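PDB 6UY4: dihydroorotate dehydrogenase from Schistosoma mansoni, which probably catalyses the FMN-dependent oxidation of (S)-dihydroorotate to orotate with a quinone as electron acceptor, a step of de novo pyrimidine biosynthesis. Local coordinates for residues 195-200 against 236-241; 168-173 against 185-190. All coordinates share one frame; numbering follows the deposited sequence.

Contact 1: residues 195-200 against 236-241; sequences DYLVIN and TPILLK. With FMN (flavin mononucleotide), chain G.
L197 and I199 each bind segment 236-241 through both their N-H and their C=O, giving a regular parallel ladder in which 196-200 and 238-241 run 4.6 Å apart at closest and 30° from strictly parallel. L197 N donates to P237 O (2.9 Å) and L197 O receives L239 N (2.7 Å); I199 N then reaches L239 O, and K241 N returns to I199 O, both at 2.9 Å. These are adjacent strands of the TIM-type barrel of the dihydroorotate dehydrogenase family, joined through helix 215-230 in a beta-alpha-beta unit. On the helix-facing side, L197 CD1 meets I238 CD1 at 3.7 Å, while the CD1 branch of L240 lies against CB and the carbonyl oxygen of I199; V225 and L222 of the helix touch I199 and L240. The opposite face carries V198, L239, N200 and K241 and leads to the flavin. V198 CG1 rests on K241 CB, beyond which K241 runs alongside N200 in the same direction. With CG anti to the backbone N (chi1 -174°) and every later torsion extended, K241 carries NZ to FMN O3' (3.0 Å), O2 and N1, with a weak bond to O2'; a positive group there would probably stabilise negative charge at N1 and O2. N200 ND2 donates to the same FMN O2 at 2.7 Å in a nearly straight bond (167°), and its OD1 accepts from N169 ND2.

Contact 2: residues 168-173 against 185-190; sequences VNLGCN and AGVRKF. With FMN (flavin mononucleotide), chain G.
In the beta-alpha-beta unit formed by strand 165-170, helix 179-190 and strand 196-200, the end of the first strand packs against the last turns of the helix, which runs back across it at 157° with the short axes 9.0 Å apart. V168, whose CG1 is anti to the backbone N (chi1 178°), sets that methyl over one face of the F190 ring, 4.1 Å from the centroid and 20° off the normal, a CH-pi contact. The aliphatic CG of K189 lies over the opposite face, and H148 meets the ring edge-to-face. L170 divides its two methyls: CD2 packs obliquely against F190 CD2 at 3.6 Å, whereas CD1 lies beside the helix backbone near V187 N and touches V187 CG2, also at 3.6 Å. G186, lacking a side chain, lets the leucine come this close to the helix. N169, between V168 and L170, belongs to the FMN pocket; its OD1 bonds to T114 OG1 and its ND2 to E111 OE2. The strand thus separates two chemistries: V168 and L170 meet G186, V187 and F190 through apolar contacts, though N173 N bonds to D182 of that helix, while polar partners fix N169 beside the flavin.

From the N terminus, strand 165-170 comes first, and contact 2 closes a short loop when helix 179-190 folds back onto it. After a short connection the chain enters strand 196-200, which opens contact 1; helix 215-230 then leads to strand 238-242, where this second, longer loop closes. The contacts are therefore in series, neither nesting nor crossing, and they tie together two consecutive beta-alpha-beta units that share strand 196-200. That strand also joins them laterally: V198 O bonds to L170 N, and L197 CD1 packs on V187 CG1 at the helix layer. On the flavin side, both contacts reach FMN.

Contact 1: residues 195-200 against 236-241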
loop_
_atom_site.group_PDB
_atom_site.type_symbol
_atom_site.label_atom_id
_atom_site.label_comp_id
_atom_site.label_asym_id
_atom_site.label_seq_id
_atom_site.Cartn_x
_atom_site.Cartn_y
_atom_site.Cartn_z
ATOM N N ASP A 195 6.127 -2.664 13.264
ATOM C CA ASP A 195 5.708 -1.433 13.924
ATOM C C ASP A 195 4.200 -1.241 13.841
ATOM O O ASP A 195 3.593 -0.697 14.770
ATOM C CB ASP A 195 6.432 -0.232 13.317
ATOM C CG ASP A 195 7.924 -0.257 13.577
ATOM O OD1 ASP A 195 8.335 -0.777 14.637
ATOM O OD2 ASP A 195 8.687 0.241 12.723
ATOM N N TYR A 196 3.582 -1.672 12.742
ATOM C CA TYR A 196 2.132 -1.652 12.621
ATOM C C TYR A 196 1.704 -2.754 11.666
ATOM O O TYR A 196 2.488 -3.233 10.844
ATOM C CB TYR A 196 1.615 -0.284 12.147
ATOM C CG TYR A 196 2.019 0.102 10.739
ATOM C CD1 TYR A 196 1.209 -0.207 9.652
ATOM C CD2 TYR A 196 3.198 0.795 10.498
ATOM C CE1 TYR A 196 1.569 0.151 8.367
ATOM C CE2 TYR A 196 3.565 1.159 9.214
ATOM C CZ TYR A 196 2.746 0.833 8.153
ATOM O OH TYR A 196 3.103 1.189 6.873
ATOM N N LEU A 197 0.442 -3.156 11.791
ATOM C CA LEU A 197 -0.147 -4.195 10.963
ATOM C C LEU A 197 -1.334 -3.624 10.199
ATOM O O LEU A 197 -2.039 -2.738 10.692
ATOM C CB LEU A 197 -0.592 -5.392 11.810
ATOM C CG LEU A 197 0.481 -6.042 12.688
ATOM C CD1 LEU A 197 -0.146 -7.018 13.670
ATOM C CD2 LEU A 197 1.532 -6.740 11.836
ATOM N N VAL A 198 -1.545 -4.135 8.987
ATOM C CA VAL A 198 -2.611 -3.670 8.108
ATOM C C VAL A 198 -3.415 -4.873 7.635
ATOM O O VAL A 198 -2.857 -5.946 7.380
ATOM C CB VAL A 198 -2.058 -2.882 6.901
ATOM C CG1 VAL A 198 -3.195 -2.276 6.091
ATOM C CG2 VAL A 198 -1.100 -1.802 7.361
ATOM N N ILE A 199 -4.729 -4.691 7.522
ATOM C CA ILE A 199 -5.630 -5.702 6.984
ATOM C C ILE A 199 -6.451 -5.059 5.876
ATOM O O ILE A 199 -7.062 -4.004 6.083
ATOM C CB ILE A 199 -6.548 -6.289 8.072
ATOM C CG1 ILE A 199 -5.711 -6.966 9.157
ATOM C CG2 ILE A 199 -7.537 -7.272 7.463
ATOM C CD1 ILE A 199 -6.528 -7.568 10.266
ATOM N N ASN A 200 -6.464 -5.691 4.705
ATOM C CA ASN A 200 -7.183 -5.158 3.556
ATOM C C ASN A 200 -8.651 -5.563 3.620
ATOM O O ASN A 200 -8.970 -6.755 3.702
ATOM C CB ASN A 200 -6.555 -5.654 2.256
ATOM C CG ASN A 200 -5.254 -4.953 1.932
ATOM O OD1 ASN A 200 -4.667 -4.281 2.782
ATOM N ND2 ASN A 200 -4.794 -5.104 0.696
ATOM N N THR A 236 0.199 -3.718 19.419
ATOM C CA THR A 236 0.666 -3.284 18.107
ATOM C C THR A 236 -0.472 -2.621 17.338
ATOM O O THR A 236 -1.593 -3.144 17.325
ATOM C CB THR A 236 1.213 -4.477 17.323
ATOM O OG1 THR A 236 2.208 -5.148 18.106
ATOM C CG2 THR A 236 1.832 -4.026 16.005
ATOM N N PRO A 237 -0.234 -1.473 16.700
ATOM C CA PRO A 237 -1.311 -0.797 15.965
ATOM C C PRO A 237 -1.880 -1.669 14.854
ATOM O O PRO A 237 -1.145 -2.316 14.105
ATOM C CB PRO A 237 -0.624 0.451 15.402
ATOM C CG PRO A 237 0.521 0.699 16.326
ATOM C CD PRO A 237 0.992 -0.658 16.760
ATOM N N ILE A 238 -3.206 -1.677 14.757
ATOM C CA ILE A 238 -3.929 -2.420 13.729
ATOM C C ILE A 238 -4.603 -1.412 12.809
ATOM O O ILE A 238 -5.437 -0.615 13.256
ATOM C CB ILE A 238 -4.960 -3.383 14.339
ATOM C CG1 ILE A 238 -4.260 -4.481 15.141
ATOM C CG2 ILE A 238 -5.830 -3.988 13.249
ATOM C CD1 ILE A 238 -3.410 -5.403 14.299
ATOM N N LEU A 239 -4.245 -1.446 11.530
ATOM C CA LEU A 239 -4.803 -0.540 10.539
ATOM C C LEU A 239 -5.680 -1.305 9.556
ATOM O O LEU A 239 -5.469 -2.494 9.302
ATOM C CB LEU A 239 -3.701 0.205 9.779
ATOM C CG LEU A 239 -3.130 1.469 10.428
ATOM C CD1 LEU A 239 -2.365 1.152 11.704
ATOM C CD2 LEU A 239 -2.244 2.208 9.442
ATOM N N LEU A 240 -6.669 -0.607 9.005
ATOM C CA LEU A 240 -7.612 -1.181 8.056
ATOM C C LEU A 240 -7.503 -0.425 6.741
ATOM O O LEU A 240 -7.723 0.790 6.700
ATOM C CB LEU A 240 -9.040 -1.117 8.601
ATOM C CG LEU A 240 -9.983 -2.232 8.159
ATOM C CD1 LEU A 240 -9.420 -3.588 8.556
ATOM C CD2 LEU A 240 -11.372 -2.030 8.746
ATOM N N LYS A 241 -7.165 -1.140 5.671
ATOM C CA LYS A 241 -7.000 -0.550 4.349
ATOM C C LYS A 241 -8.230 -0.872 3.508
ATOM O O LYS A 241 -8.580 -2.044 3.336
ATOM C CB LYS A 241 -5.731 -1.070 3.678
ATOM C CG LYS A 241 -5.407 -0.407 2.352
ATOM C CD LYS A 241 -4.043 -0.848 1.851
ATOM C CE LYS A 241 -3.686 -0.168 0.544
ATOM N NZ LYS A 241 -2.326 -0.562 0.079
HETATM N N1 FMN G . -1.933 -3.042 -1.898
HETATM C C2 FMN G . -1.994 -3.923 -0.836
HETATM O O2 FMN G . -2.591 -3.608 0.191
HETATM N N3 FMN G . -1.385 -5.158 -0.924
HETATM C C4 FMN G . -0.714 -5.520 -2.074
HETATM O O4 FMN G . -0.172 -6.621 -2.151
HETATM C C4A FMN G . -0.650 -4.636 -3.145
HETATM N N5 FMN G . 0.019 -4.992 -4.297
HETATM C C5A FMN G . 0.084 -4.113 -5.357
HETATM C C6 FMN G . 0.763 -4.478 -6.515
HETATM C C7 FMN G . 0.831 -3.600 -7.590
HETATM C C7M FMN G . 1.564 -4.000 -8.837
HETATM C C8 FMN G . 0.220 -2.352 -7.506
HETATM C C8M FMN G . 0.293 -1.401 -8.664
HETATM C C9 FMN G . -0.459 -1.989 -6.347
HETATM C C9A FMN G . -0.529 -2.866 -5.269
HETATM N N10 FMN G . -1.199 -2.510 -4.111
HETATM C C10 FMN G . -1.263 -3.394 -3.053
HETATM C "C1'" FMN G . -1.873 -1.176 -3.990
HETATM C "C2'" FMN G . -0.896 -0.128 -3.473
HETATM O "O2'" FMN G . -0.320 -0.566 -2.263
HETATM C "C3'" FMN G . -1.602 1.199 -3.229
HETATM O "O3'" FMN G . -2.734 0.987 -2.415
HETATM C "C4'" FMN G . -2.033 1.874 -4.527
HETATM O "O4'" FMN G . -1.243 1.431 -5.609
HETATM C "C5'" FMN G . -1.871 3.376 -4.367
HETATM O "O5'" FMN G . -2.004 4.028 -5.605
HETATM P P FMN G . -0.728 4.794 -6.212
HETATM O O1P FMN G . -1.149 5.464 -7.496
HETATM O O2P FMN G . -0.205 5.810 -5.224
HETATM O O3P FMN G . 0.343 3.778 -6.515
#

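Contact 2: residues 168-173 against 185-190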
loop_
_atom_site.group_PDB
_atom_site.type_symbol
_atom_site.label_atom_id
_atom_site.label_comp_id
_atom_site.label_asym_id
_atom_site.label_seq_id
_atom_site.Cartn_x
_atom_site.Cartn_y
_atom_site.Cartn_z
ATOM N N VAL A 168 3.506 -4.317 8.244
ATOM C CA VAL A 168 3.240 -5.570 7.550
ATOM C C VAL A 168 1.768 -5.610 7.170
ATOM O O VAL A 168 0.895 -5.405 8.022
ATOM C CB VAL A 168 3.617 -6.792 8.408
ATOM C CG1 VAL A 168 3.289 -8.077 7.667
ATOM C CG2 VAL A 168 5.092 -6.748 8.767
ATOM N N ASN A 169 1.497 -5.869 5.893
ATOM C CA ASN A 169 0.141 -5.974 5.375
ATOM C C ASN A 169 -0.236 -7.448 5.290
ATOM O O ASN A 169 0.368 -8.203 4.521
ATOM C CB ASN A 169 0.029 -5.306 4.005
ATOM C CG ASN A 169 -1.397 -5.239 3.505
ATOM O OD1 ASN A 169 -1.963 -6.242 3.069
ATOM N ND2 ASN A 169 -1.986 -4.051 3.557
ATOM N N LEU A 170 -1.235 -7.850 6.070
ATOM C CA LEU A 170 -1.607 -9.253 6.188
ATOM C C LEU A 170 -2.726 -9.604 5.215
ATOM O O LEU A 170 -3.621 -8.795 4.957
ATOM C CB LEU A 170 -2.042 -9.563 7.619
ATOM C CG LEU A 170 -1.059 -9.091 8.691
ATOM C CD1 LEU A 170 -1.679 -9.197 10.071
ATOM C CD2 LEU A 170 0.230 -9.890 8.618
ATOM N N GLY A 171 -2.667 -10.824 4.678
ATOM C CA GLY A 171 -3.677 -11.310 3.762
ATOM C C GLY A 171 -3.979 -12.774 4.017
ATOM O O GLY A 171 -3.403 -13.400 4.906
ATOM N N CYS A 172 -4.899 -13.306 3.216
ATOM C CA CYS A 172 -5.313 -14.696 3.314
ATOM C C CYS A 172 -4.999 -15.430 2.017
ATOM O O CYS A 172 -4.869 -14.825 0.949
ATOM C CB CYS A 172 -6.812 -14.811 3.627
ATOM S SG CYS A 172 -7.895 -14.194 2.322
ATOM N N ASN A 173 -4.877 -16.749 2.124
ATOM C CA ASN A 173 -4.623 -17.573 0.954
ATOM C C ASN A 173 -5.886 -17.703 0.105
ATOM O O ASN A 173 -7.007 -17.473 0.564
ATOM C CB ASN A 173 -4.122 -18.957 1.369
ATOM C CG ASN A 173 -2.668 -18.945 1.795
ATOM O OD1 ASN A 173 -2.345 -19.191 2.958
ATOM N ND2 ASN A 173 -1.777 -18.664 0.851
ATOM N N ALA A 185 -3.790 -15.312 12.257
ATOM C CA ALA A 185 -2.466 -15.926 12.259
ATOM C C ALA A 185 -1.392 -14.912 11.884
ATOM O O ALA A 185 -0.288 -14.931 12.441
ATOM C CB ALA A 185 -2.436 -17.119 11.304
ATOM N N GLY A 186 -1.700 -14.014 10.948
ATOM C CA GLY A 186 -0.748 -12.976 10.593
ATOM C C GLY A 186 -0.503 -11.995 11.726
ATOM O O GLY A 186 0.630 -11.560 11.945
ATOM N N VAL A 187 -1.560 -11.631 12.456
ATOM C CA VAL A 187 -1.402 -10.729 13.594
ATOM C C VAL A 187 -0.512 -11.364 14.654
ATOM O O VAL A 187 0.338 -10.697 15.257
ATOM C CB VAL A 187 -2.777 -10.340 14.170
ATOM C CG1 VAL A 187 -2.609 -9.493 15.421
ATOM C CG2 VAL A 187 -3.597 -9.594 13.134
ATOM N N ARG A 188 -0.683 -12.666 14.889
ATOM C CA ARG A 188 0.150 -13.350 15.874
ATOM C C ARG A 188 1.570 -13.562 15.363
ATOM O O ARG A 188 2.509 -13.639 16.163
ATOM C CB ARG A 188 -0.484 -14.688 16.257
ATOM N N LYS A 189 1.749 -13.647 14.043
ATOM C CA LYS A 189 3.065 -13.945 13.486
ATOM C C LYS A 189 3.964 -12.714 13.461
ATOM O O LYS A 189 5.144 -12.799 13.820
ATOM C CB LYS A 189 2.919 -14.519 12.076
ATOM C CG LYS A 189 4.216 -15.030 11.468
ATOM C CD LYS A 189 4.676 -16.312 12.145
ATOM C CE LYS A 189 5.902 -16.894 11.457
ATOM N NZ LYS A 189 6.292 -18.210 12.038
ATOM N N PHE A 190 3.433 -11.567 13.040
ATOM C CA PHE A 190 4.228 -10.360 12.861
ATOM C C PHE A 190 3.954 -9.291 13.909
ATOM O O PHE A 190 4.566 -8.219 13.851
ATOM C CB PHE A 190 3.987 -9.774 11.464
ATOM C CG PHE A 190 4.320 -10.717 10.345
ATOM C CD1 PHE A 190 5.627 -10.865 9.913
ATOM C CD2 PHE A 190 3.325 -11.451 9.722
ATOM C CE1 PHE A 190 5.937 -11.732 8.882
ATOM C CE2 PHE A 190 3.627 -12.319 8.688
ATOM C CZ PHE A 190 4.936 -12.459 8.268
HETATM N N1 FMN G . -1.933 -3.042 -1.898
HETATM C C2 FMN G . -1.994 -3.923 -0.836
HETATM O O2 FMN G . -2.591 -3.608 0.191
HETATM N N3 FMN G . -1.385 -5.158 -0.924
HETATM C C4 FMN G . -0.714 -5.520 -2.074
HETATM O O4 FMN G . -0.172 -6.621 -2.151
HETATM C C4A FMN G . -0.650 -4.636 -3.145
HETATM N N5 FMN G . 0.019 -4.992 -4.297
HETATM C C5A FMN G . 0.084 -4.113 -5.357
HETATM C C6 FMN G . 0.763 -4.478 -6.515
HETATM C C7 FMN G . 0.831 -3.600 -7.590
HETATM C C7M FMN G . 1.564 -4.000 -8.837
HETATM C C8 FMN G . 0.220 -2.352 -7.506
HETATM C C8M FMN G . 0.293 -1.401 -8.664
HETATM C C9 FMN G . -0.459 -1.989 -6.347
HETATM C C9A FMN G . -0.529 -2.866 -5.269
HETATM N N10 FMN G . -1.199 -2.510 -4.111
HETATM C C10 FMN G . -1.263 -3.394 -3.053
HETATM C "C1'" FMN G . -1.873 -1.176 -3.990
HETATM C "C2'" FMN G . -0.896 -0.128 -3.473
HETATM O "O2'" FMN G . -0.320 -0.566 -2.263
HETATM C "C3'" FMN G . -1.602 1.199 -3.229
HETATM O "O3'" FMN G . -2.734 0.987 -2.415
HETATM C "C4'" FMN G . -2.033 1.874 -4.527
HETATM O "O4'" FMN G . -1.243 1.431 -5.609
HETATM C "C5'" FMN G . -1.871 3.376 -4.367
HETATM O "O5'" FMN G . -2.004 4.028 -5.605
HETATM P P FMN G . -0.728 4.794 -6.212
HETATM O O1P FMN G . -1.149 5.464 -7.496
HETATM O O2P FMN G . -0.205 5.810 -5.224
HETATM O O3P FMN G . 0.343 3.778 -6.515
#